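Local atomic coordinates of DNA polymerase III beta subunit (Streptococcus pyogenes, PDB entry 2AVT), a protein that forms the ring-shaped sliding clamp of bacterial DNA replication, a dimer that probably encircles duplex DNA and tethers the replicative polymerase to it. Residues 46-50 with 51-55; 75-79 with 80-84; 204-207 with 208-211; 224-228 with 229-233. One frame throughout, in Å; residues are numbered along the deposited sequence.

Contact 1 of 4, residues 46-50 with 51-55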
# COMPACT_ATOMS: atom_id res chain seq x y z
N THR A 46 -16.85 -0.14 -21.27
CA THR A 46 -17.89 -0.27 -20.25
C THR A 46 -17.52 -1.26 -19.15
O THR A 46 -17.01 -2.35 -19.43
CB THR A 46 -19.24 -0.73 -20.86
OG1 THR A 46 -19.68 0.19 -21.85
CG2 THR A 46 -20.30 -0.84 -19.76
N GLY A 47 -17.77 -0.85 -17.92
CA GLY A 47 -17.49 -1.68 -16.76
C GLY A 47 -18.63 -1.49 -15.76
O GLY A 47 -19.23 -0.40 -15.72
N SER A 48 -18.94 -2.53 -14.99
CA SER A 48 -20.00 -2.45 -13.98
C SER A 48 -19.82 -3.52 -12.92
O SER A 48 -19.24 -4.59 -13.18
CB SER A 48 -21.39 -2.57 -14.62
OG SER A 48 -21.55 -3.83 -15.24
N ASN A 49 -20.32 -3.24 -11.72
CA ASN A 49 -20.20 -4.15 -10.59
C ASN A 49 -21.53 -4.37 -9.88
O ASN A 49 -21.54 -4.78 -8.72
CB ASN A 49 -19.19 -3.60 -9.59
CG ASN A 49 -19.64 -2.27 -8.97
OD1 ASN A 49 -20.77 -1.82 -9.18
ND2 ASN A 49 -18.77 -1.64 -8.21
N GLY A 50 -22.64 -4.09 -10.56
CA GLY A 50 -23.94 -4.28 -9.94
C GLY A 50 -24.45 -3.05 -9.19
O GLY A 50 -25.64 -2.92 -8.95
N GLN A 51 -23.54 -2.16 -8.81
CA GLN A 51 -23.91 -0.94 -8.09
C GLN A 51 -23.75 0.25 -9.04
O GLN A 51 -24.66 1.08 -9.17
CB GLN A 51 -23.02 -0.76 -6.86
CG GLN A 51 -23.57 0.18 -5.79
CD GLN A 51 -24.73 -0.43 -5.01
OE1 GLN A 51 -24.60 -1.48 -4.39
NE2 GLN A 51 -25.88 0.24 -5.03
N ILE A 52 -22.59 0.33 -9.69
CA ILE A 52 -22.32 1.40 -10.66
C ILE A 52 -21.91 0.82 -12.00
O ILE A 52 -21.53 -0.36 -12.10
CB ILE A 52 -21.19 2.36 -10.19
CG1 ILE A 52 -19.88 1.59 -10.04
CG2 ILE A 52 -21.55 3.03 -8.88
CD1 ILE A 52 -18.72 2.45 -9.56
N SER A 53 -22.01 1.65 -13.03
CA SER A 53 -21.63 1.29 -14.38
C SER A 53 -20.95 2.52 -14.97
O SER A 53 -21.45 3.65 -14.81
CB SER A 53 -22.83 0.93 -15.25
OG SER A 53 -23.47 -0.25 -14.79
N ILE A 54 -19.83 2.31 -15.63
CA ILE A 54 -19.09 3.39 -16.26
C ILE A 54 -18.92 3.12 -17.75
O ILE A 54 -18.42 2.06 -18.14
CB ILE A 54 -17.69 3.56 -15.65
CG1 ILE A 54 -17.81 4.01 -14.19
CG2 ILE A 54 -16.89 4.61 -16.44
CD1 ILE A 54 -16.49 4.10 -13.49
N GLU A 55 -19.38 4.06 -18.58
CA GLU A 55 -19.23 3.97 -20.03
C GLU A 55 -18.31 5.13 -20.39
O GLU A 55 -18.69 6.30 -20.31
CB GLU A 55 -20.58 4.11 -20.75
CG GLU A 55 -21.37 2.81 -20.80
CD GLU A 55 -22.68 2.93 -21.55
OE1 GLU A 55 -22.74 3.55 -22.61
OE2 GLU A 55 -23.73 2.31 -21.02

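Contact 2 of 4, residues 75-79 with 80-84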
# COMPACT_ATOMS: atom_id res chain seq x y z
N ILE A 75 -16.42 -6.66 -28.06
CA ILE A 75 -15.88 -7.84 -27.41
C ILE A 75 -15.72 -7.64 -25.92
O ILE A 75 -15.65 -6.50 -25.45
CB ILE A 75 -14.49 -8.22 -28.02
CG1 ILE A 75 -14.07 -9.61 -27.55
CG2 ILE A 75 -13.42 -7.21 -27.60
CD1 ILE A 75 -12.72 -10.05 -28.10
N LEU A 76 -15.70 -8.75 -25.18
CA LEU A 76 -15.51 -8.76 -23.73
C LEU A 76 -14.18 -9.45 -23.40
O LEU A 76 -13.87 -10.52 -23.94
CB LEU A 76 -16.64 -9.54 -23.04
CG LEU A 76 -18.11 -9.16 -23.27
CD1 LEU A 76 -19.00 -10.06 -22.41
CD2 LEU A 76 -18.33 -7.70 -22.91
N LEU A 77 -13.42 -8.86 -22.49
CA LEU A 77 -12.13 -9.40 -22.07
C LEU A 77 -12.04 -9.26 -20.55
O LEU A 77 -12.64 -8.33 -19.99
CB LEU A 77 -10.98 -8.60 -22.72
CG LEU A 77 -10.88 -8.64 -24.25
CD1 LEU A 77 -9.92 -7.57 -24.77
CD2 LEU A 77 -10.42 -10.03 -24.67
N GLU A 78 -11.34 -10.17 -19.87
CA GLU A 78 -11.21 -10.05 -18.42
C GLU A 78 -10.49 -8.73 -18.18
O GLU A 78 -9.38 -8.54 -18.66
CB GLU A 78 -10.39 -11.20 -17.83
CG GLU A 78 -11.10 -12.54 -17.82
CD GLU A 78 -12.36 -12.52 -16.98
OE1 GLU A 78 -12.34 -11.90 -15.90
OE2 GLU A 78 -13.36 -13.13 -17.39
N ALA A 79 -11.13 -7.83 -17.45
CA ALA A 79 -10.58 -6.50 -17.19
C ALA A 79 -9.17 -6.37 -16.61
O ALA A 79 -8.28 -5.83 -17.27
CB ALA A 79 -11.55 -5.72 -16.33
N SER A 80 -8.97 -6.81 -15.37
CA SER A 80 -7.66 -6.70 -14.74
C SER A 80 -6.56 -7.33 -15.57
O SER A 80 -5.47 -6.79 -15.71
CB SER A 80 -7.69 -7.35 -13.35
OG SER A 80 -8.41 -6.53 -12.45
N PHE A 81 -6.86 -8.49 -16.14
CA PHE A 81 -5.91 -9.20 -16.97
C PHE A 81 -5.58 -8.40 -18.25
O PHE A 81 -4.42 -8.22 -18.61
CB PHE A 81 -6.49 -10.57 -17.30
CG PHE A 81 -5.62 -11.41 -18.18
CD1 PHE A 81 -4.35 -11.78 -17.77
CD2 PHE A 81 -6.07 -11.85 -19.41
CE1 PHE A 81 -3.54 -12.56 -18.58
CE2 PHE A 81 -5.27 -12.63 -20.22
CZ PHE A 81 -4.01 -12.99 -19.80
N PHE A 82 -6.62 -7.90 -18.92
CA PHE A 82 -6.42 -7.15 -20.15
C PHE A 82 -5.59 -5.90 -19.92
O PHE A 82 -4.68 -5.59 -20.69
CB PHE A 82 -7.76 -6.75 -20.75
CG PHE A 82 -7.64 -5.91 -21.99
CD1 PHE A 82 -6.98 -6.41 -23.11
CD2 PHE A 82 -8.19 -4.64 -22.05
CE1 PHE A 82 -6.88 -5.65 -24.27
CE2 PHE A 82 -8.09 -3.88 -23.21
CZ PHE A 82 -7.44 -4.39 -24.32
N ILE A 83 -5.91 -5.18 -18.85
CA ILE A 83 -5.21 -3.96 -18.50
C ILE A 83 -3.74 -4.21 -18.16
O ILE A 83 -2.88 -3.42 -18.55
CB ILE A 83 -5.90 -3.23 -17.34
CG1 ILE A 83 -7.29 -2.78 -17.78
CG2 ILE A 83 -5.06 -2.07 -16.87
CD1 ILE A 83 -8.12 -2.13 -16.65
N ASN A 84 -3.45 -5.28 -17.42
CA ASN A 84 -2.05 -5.59 -17.11
C ASN A 84 -1.29 -5.89 -18.41
O ASN A 84 -0.13 -5.52 -18.57
CB ASN A 84 -1.93 -6.81 -16.18
CG ASN A 84 -2.46 -6.54 -14.79
OD1 ASN A 84 -2.35 -5.42 -14.27
ND2 ASN A 84 -3.03 -7.55 -14.16

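Contact 3 of 4, residues 204-207 with 208-211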
# COMPACT_ATOMS: atom_id res chain seq x y z
N PRO A 204 -25.91 5.38 -2.68
CA PRO A 204 -24.92 4.63 -1.89
C PRO A 204 -23.65 5.46 -1.81
O PRO A 204 -23.14 5.93 -2.82
CB PRO A 204 -24.73 3.35 -2.72
CG PRO A 204 -26.05 3.16 -3.35
CD PRO A 204 -26.43 4.56 -3.79
N SER A 205 -23.14 5.66 -0.59
CA SER A 205 -21.96 6.48 -0.40
C SER A 205 -20.73 6.04 -1.18
O SER A 205 -19.97 6.88 -1.67
CB SER A 205 -21.62 6.57 1.09
OG SER A 205 -21.54 5.29 1.66
N LYS A 206 -20.52 4.74 -1.31
CA LYS A 206 -19.35 4.27 -2.04
C LYS A 206 -19.43 4.70 -3.49
O LYS A 206 -18.43 5.05 -4.10
CB LYS A 206 -19.23 2.74 -1.96
CG LYS A 206 -17.90 2.24 -2.52
CD LYS A 206 -17.67 0.77 -2.21
CE LYS A 206 -16.20 0.40 -2.38
NZ LYS A 206 -15.33 1.27 -1.54
N SER A 207 -20.64 4.68 -4.04
CA SER A 207 -20.85 5.06 -5.42
C SER A 207 -20.45 6.52 -5.65
O SER A 207 -20.00 6.88 -6.73
CB SER A 207 -22.31 4.84 -5.81
OG SER A 207 -22.66 3.47 -5.69
N LEU A 208 -20.61 7.36 -4.63
CA LEU A 208 -20.27 8.77 -4.74
C LEU A 208 -18.76 8.96 -4.69
O LEU A 208 -18.21 9.82 -5.40
CB LEU A 208 -20.95 9.57 -3.63
CG LEU A 208 -22.44 9.81 -3.90
CD1 LEU A 208 -23.09 10.54 -2.74
CD2 LEU A 208 -22.57 10.62 -5.19
N ARG A 209 -18.08 8.18 -3.86
CA ARG A 209 -16.62 8.27 -3.78
C ARG A 209 -16.03 7.95 -5.15
O ARG A 209 -15.03 8.54 -5.57
CB ARG A 209 -16.07 7.29 -2.74
CG ARG A 209 -16.61 7.52 -1.33
CD ARG A 209 -15.48 7.63 -0.31
NE ARG A 209 -15.37 6.45 0.54
CZ ARG A 209 -14.91 5.26 0.15
NH1 ARG A 209 -14.52 5.07 -1.11
NH2 ARG A 209 -14.84 4.26 1.02
N GLU A 210 -16.65 7.00 -5.85
CA GLU A 210 -16.17 6.61 -7.18
C GLU A 210 -16.40 7.74 -8.19
O GLU A 210 -15.62 7.90 -9.13
CB GLU A 210 -16.87 5.33 -7.64
CG GLU A 210 -16.50 4.09 -6.83
CD GLU A 210 -15.01 3.78 -6.85
OE1 GLU A 210 -14.43 3.67 -7.94
OE2 GLU A 210 -14.42 3.64 -5.76
N PHE A 211 -17.46 8.53 -7.99
CA PHE A 211 -17.75 9.65 -8.88
C PHE A 211 -16.54 10.58 -8.90
O PHE A 211 -16.06 10.98 -9.97
CB PHE A 211 -18.96 10.45 -8.39
CG PHE A 211 -19.18 11.74 -9.14
CD1 PHE A 211 -18.55 12.91 -8.74
CD2 PHE A 211 -19.98 11.78 -10.27
CE1 PHE A 211 -18.73 14.10 -9.45
CE2 PHE A 211 -20.16 12.97 -10.98
CZ PHE A 211 -19.53 14.12 -10.57

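Contact 4 of 4, residues 224-228 with 229-233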
# COMPACT_ATOMS: atom_id res chain seq x y z
N VAL A 224 -26.80 15.83 -14.86
CA VAL A 224 -27.34 14.80 -13.99
C VAL A 224 -28.78 14.46 -14.39
O VAL A 224 -29.63 15.35 -14.48
CB VAL A 224 -27.34 15.27 -12.50
CG1 VAL A 224 -27.73 14.12 -11.59
CG2 VAL A 224 -25.98 15.81 -12.12
N PHE A 225 -29.03 13.18 -14.66
CA PHE A 225 -30.36 12.73 -15.05
C PHE A 225 -30.89 11.73 -14.02
O PHE A 225 -30.12 10.95 -13.46
CB PHE A 225 -30.33 12.05 -16.43
CG PHE A 225 -29.79 12.93 -17.51
CD1 PHE A 225 -30.62 13.77 -18.22
CD2 PHE A 225 -28.44 12.92 -17.82
CE1 PHE A 225 -30.12 14.59 -19.21
CE2 PHE A 225 -27.93 13.73 -18.80
CZ PHE A 225 -28.77 14.57 -19.51
N PHE A 226 -32.20 11.77 -13.78
CA PHE A 226 -32.79 10.86 -12.80
C PHE A 226 -33.80 9.90 -13.39
O PHE A 226 -34.45 10.18 -14.39
CB PHE A 226 -33.49 11.64 -11.68
CG PHE A 226 -32.62 12.62 -10.96
CD1 PHE A 226 -32.32 13.85 -11.54
CD2 PHE A 226 -32.14 12.35 -9.69
CE1 PHE A 226 -31.55 14.78 -10.86
CE2 PHE A 226 -31.37 13.27 -9.00
CZ PHE A 226 -31.08 14.50 -9.59
N SER A 227 -33.93 8.75 -12.73
CA SER A 227 -34.89 7.72 -13.08
C SER A 227 -35.23 7.20 -11.69
O SER A 227 -34.57 7.57 -10.72
CB SER A 227 -34.25 6.61 -13.93
OG SER A 227 -33.63 5.63 -13.11
N PRO A 228 -36.25 6.35 -11.57
CA PRO A 228 -36.58 5.85 -10.24
C PRO A 228 -35.50 4.94 -9.63
O PRO A 228 -35.23 5.00 -8.43
CB PRO A 228 -37.90 5.10 -10.46
CG PRO A 228 -38.49 5.79 -11.66
CD PRO A 228 -37.28 5.97 -12.55
N SER A 229 -34.90 4.11 -10.47
CA SER A 229 -33.89 3.16 -9.99
C SER A 229 -32.44 3.64 -10.00
O SER A 229 -31.61 3.11 -9.27
CB SER A 229 -34.00 1.85 -10.77
OG SER A 229 -34.00 2.08 -12.17
N GLN A 230 -32.13 4.62 -10.83
CA GLN A 230 -30.76 5.12 -10.87
C GLN A 230 -30.60 6.56 -11.31
O GLN A 230 -31.53 7.20 -11.80
CB GLN A 230 -29.90 4.23 -11.78
CG GLN A 230 -30.62 3.60 -12.96
CD GLN A 230 -29.68 2.96 -13.96
OE1 GLN A 230 -28.64 2.40 -13.59
NE2 GLN A 230 -30.04 3.02 -15.22
N ILE A 231 -29.39 7.07 -11.10
CA ILE A 231 -29.05 8.43 -11.47
C ILE A 231 -27.87 8.33 -12.44
O ILE A 231 -26.98 7.48 -12.27
CB ILE A 231 -28.68 9.25 -10.22
CG1 ILE A 231 -28.19 10.65 -10.62
CG2 ILE A 231 -27.62 8.53 -9.41
CD1 ILE A 231 -27.81 11.50 -9.42
N LEU A 232 -27.88 9.17 -13.46
CA LEU A 232 -26.83 9.19 -14.46
C LEU A 232 -26.08 10.52 -14.42
O LEU A 232 -26.69 11.59 -14.52
CB LEU A 232 -27.43 9.00 -15.86
CG LEU A 232 -26.61 9.42 -17.09
CD1 LEU A 232 -25.33 8.60 -17.22
CD2 LEU A 232 -27.47 9.24 -18.33
N PHE A 233 -24.76 10.45 -14.23
CA PHE A 233 -23.93 11.64 -14.24
C PHE A 233 -23.22 11.55 -15.59
O PHE A 233 -22.62 10.52 -15.90
CB PHE A 233 -22.88 11.61 -13.12
CG PHE A 233 -23.46 11.63 -11.74
CD1 PHE A 233 -23.85 10.45 -11.13
CD2 PHE A 233 -23.60 12.82 -11.05
CE1 PHE A 233 -24.34 10.46 -9.84
CE2 PHE A 233 -24.10 12.83 -9.77
CZ PHE A 233 -24.47 11.66 -9.16

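Contact 1 of 4, residues 46-50 with 51-55
Gly47 and Ile54 form the hydrogen-bonded pair of a beta hairpin whose strands, 46-48 and 52-55, run antiparallel at 172°, with Gly47 N to Ile54 O at 3.0 Å and Ile54 N to Gly47 O at 2.8 Å. Non-hydrogen-bonded pairs flank it, Thr46 with Glu55 and Ser48 with Ser53, their side chains together on one face. There Thr46 and Glu55 lie alongside each other, OG1 of Thr46 3.3 Å from CG of Glu55, while Ser53 OG meets the CB of Ser48 at 3.1 Å; Ser48 OG is hydrogen-bonded to Tyr123 OH. Ile54 on the other face, and Ile52, touch helix 205-214 of the central domain. At the turn, Asn49 CG sits between N and the carbonyl carbon (chi1 64°), which carries OD1 to two amides ahead: Gln51 N at 2.8 Å, closing an Asx turn, and Ile52 N at 2.9 Å. The second bond is nearly straight at the hydrogen, 171°; both donors are tilted from the plane of the amide carbonyl. Asn49 N returns a bond to Ile52 O, 3.1 Å. One side-chain oxygen thus satisfies two consecutive backbone N-H groups, and its double grip should hold the Asn49 amide against rotation and brace the turn.

Contact 2 of 4, residues 75-79 with 80-84
Leu77, next to last in the strand before helix 79-88, lays its CD1 methyl over one face of the Phe82 ring. The methyl stands 3.8 Å from the ring centroid and 20° off the normal, a CH-pi contact displaced toward the CD1-CE1 rim, with Leu77 CD1 to Phe82 CD1 at 3.6 Å. The ring reaches it because Phe82 CG is anti to the backbone N (chi1 178°), swinging the phenyl back toward the strand. Ile36, Leu15 and Leu106 also touch this ring, placing the close side of the contact in the domain interior, between strands 33-39 and 103-108 and helix 8-18. Strand 75-78 and the first helical turn stand almost at right angles, 85°, with only a sharp bend between them; this is a strand-to-helix junction of the N-terminal domain, built on the DNA-clamp fold in which helices pack against antiparallel sheets. Glu78 takes the N-cap position, and its carbonyl opens the helical bonding by accepting from Phe82 N, 2.8 Å from Glu78 O. Ile83 N follows, 2.9 Å from Ala79 O, and Ile83 CG1 rests on the same carbonyl oxygen at 3.2 Å. The other side is looser. The side chains of Glu78 and Phe81 meet only at CB, 4.0 Å apart, before they part: the carboxylate of Glu78 bends off to a hydrogen bond with Ser32 and a long, weak ion pair with Lys118, while the Phe81 ring leads away to pack on Leu280 of the second subunit. Ser80, beside them, is exposed to solvent.

Contact 3 of 4, residues 204-207 with 208-211
Lys206 and Arg209, one helical turn apart, bring two cations together at the exposed side of helix 205-214: Lys206 NZ lies 3.9 Å from Arg209 NH1 and 4.0 Å from Arg209 NH2, approaching the guanidinium obliquely. Lys206 runs extended until its last torsion, where a bend (chi4 56°) turns the ammonium toward the arginine, whose own chain is kinked at chi2 and chi3. The Glu210 carboxylate is near without touching, its OE2 4.9 Å from Lys206 NZ, and OE1 forms a salt bridge with Arg20 of the N-terminal domain. Backbone hydrogen bonds link the turn. Arg209 N to Ser205 O and Glu210 N to Lys206 O are both 3.2 Å, and Phe211 N reaches Ser207 O at 3.3 Å. At the start, Leu208 N is shared weakly between Pro204 O and Ser205 O, with Pro204 as the N-cap residue, and Leu208 CB rests 3.5 Å from Ser205 O. Apolar contacts face inward: Leu208 packs on Ile146 of helix 139-149, and Phe211 on Leu142 and Ile146 of the same helix, its ring also meeting those of Phe215 and Phe233. Ser207 and Glu210 lie against Ile52 of the adjoining domain. The helix is therefore amphipathic. Clamp helices line the central channel, and this basic side probably faces the DNA backbone, while the Glu210-Arg20 salt bridge joins the central domain to the N-terminal one.

Contact 4 of 4, residues 224-228 with 229-233
Val224 and Ile231 cross obliquely, methyl against methyl, with Val224 CG1 only 3.4 Å from Ile231 CD1, tighter than usual for two carbons. The extended chain of Ile231, CG1 anti to the backbone N (chi1 175°), carries CD1 both to that methyl and to Phe226 CE2, 4.0 Å from Ile231 CD1, the isoleucine and Phe226 pointing the same way. The Val224 and Phe233 side chains lie side by side, Val224 CG2 4.0 Å from Phe233 CD2 and oblique to the ring. Val224, Ile231 and Phe233 are buried on this face, Ile231 and Phe233 against Leu203, while Phe226 is partly exposed and meets Phe199. The motif is a beta hairpin of the central domain, strands 224-226 and 230-233 antiparallel at 161°, in the sheet that continues into the N-terminal domain. Phe225 and Leu232 form its hydrogen-bonded pair, with Phe225 N to Leu232 O at 2.8 Å and Leu232 N to Phe225 O at 2.9 Å. On the opposite face these two lie side by side, pointing the same way, Phe225 CD2 3.8 Å from Leu232 CD2. At the turn Gln230 N donates to Ser227 OG at 2.9 Å; Ser227 N adds a weak bond to Gln230 O. Pro228, at the outer end, is exposed.

All four contacts are partly buried; the turn ends of contacts 1 and 4 and the Lys206/Arg209 side of contact 3 are the more open parts. Contacts 1 and 4 are hairpins of one eight-stranded sheet spanning the N-terminal and central domains, their centres 14 Å apart without touching. A polar side chain ties each turn, accepting two N-H groups in contact 1 and one in contact 4, but contact 4 has apolar residues on both faces where contact 1 keeps one polar. Contact 3, near the chain centre, bridges them, touching Gln51 and Ile52 of contact 1 and Phe233 of contact 4. Contact 2, farthest from that centre, sits at the sheet's edge and reaches the second subunit.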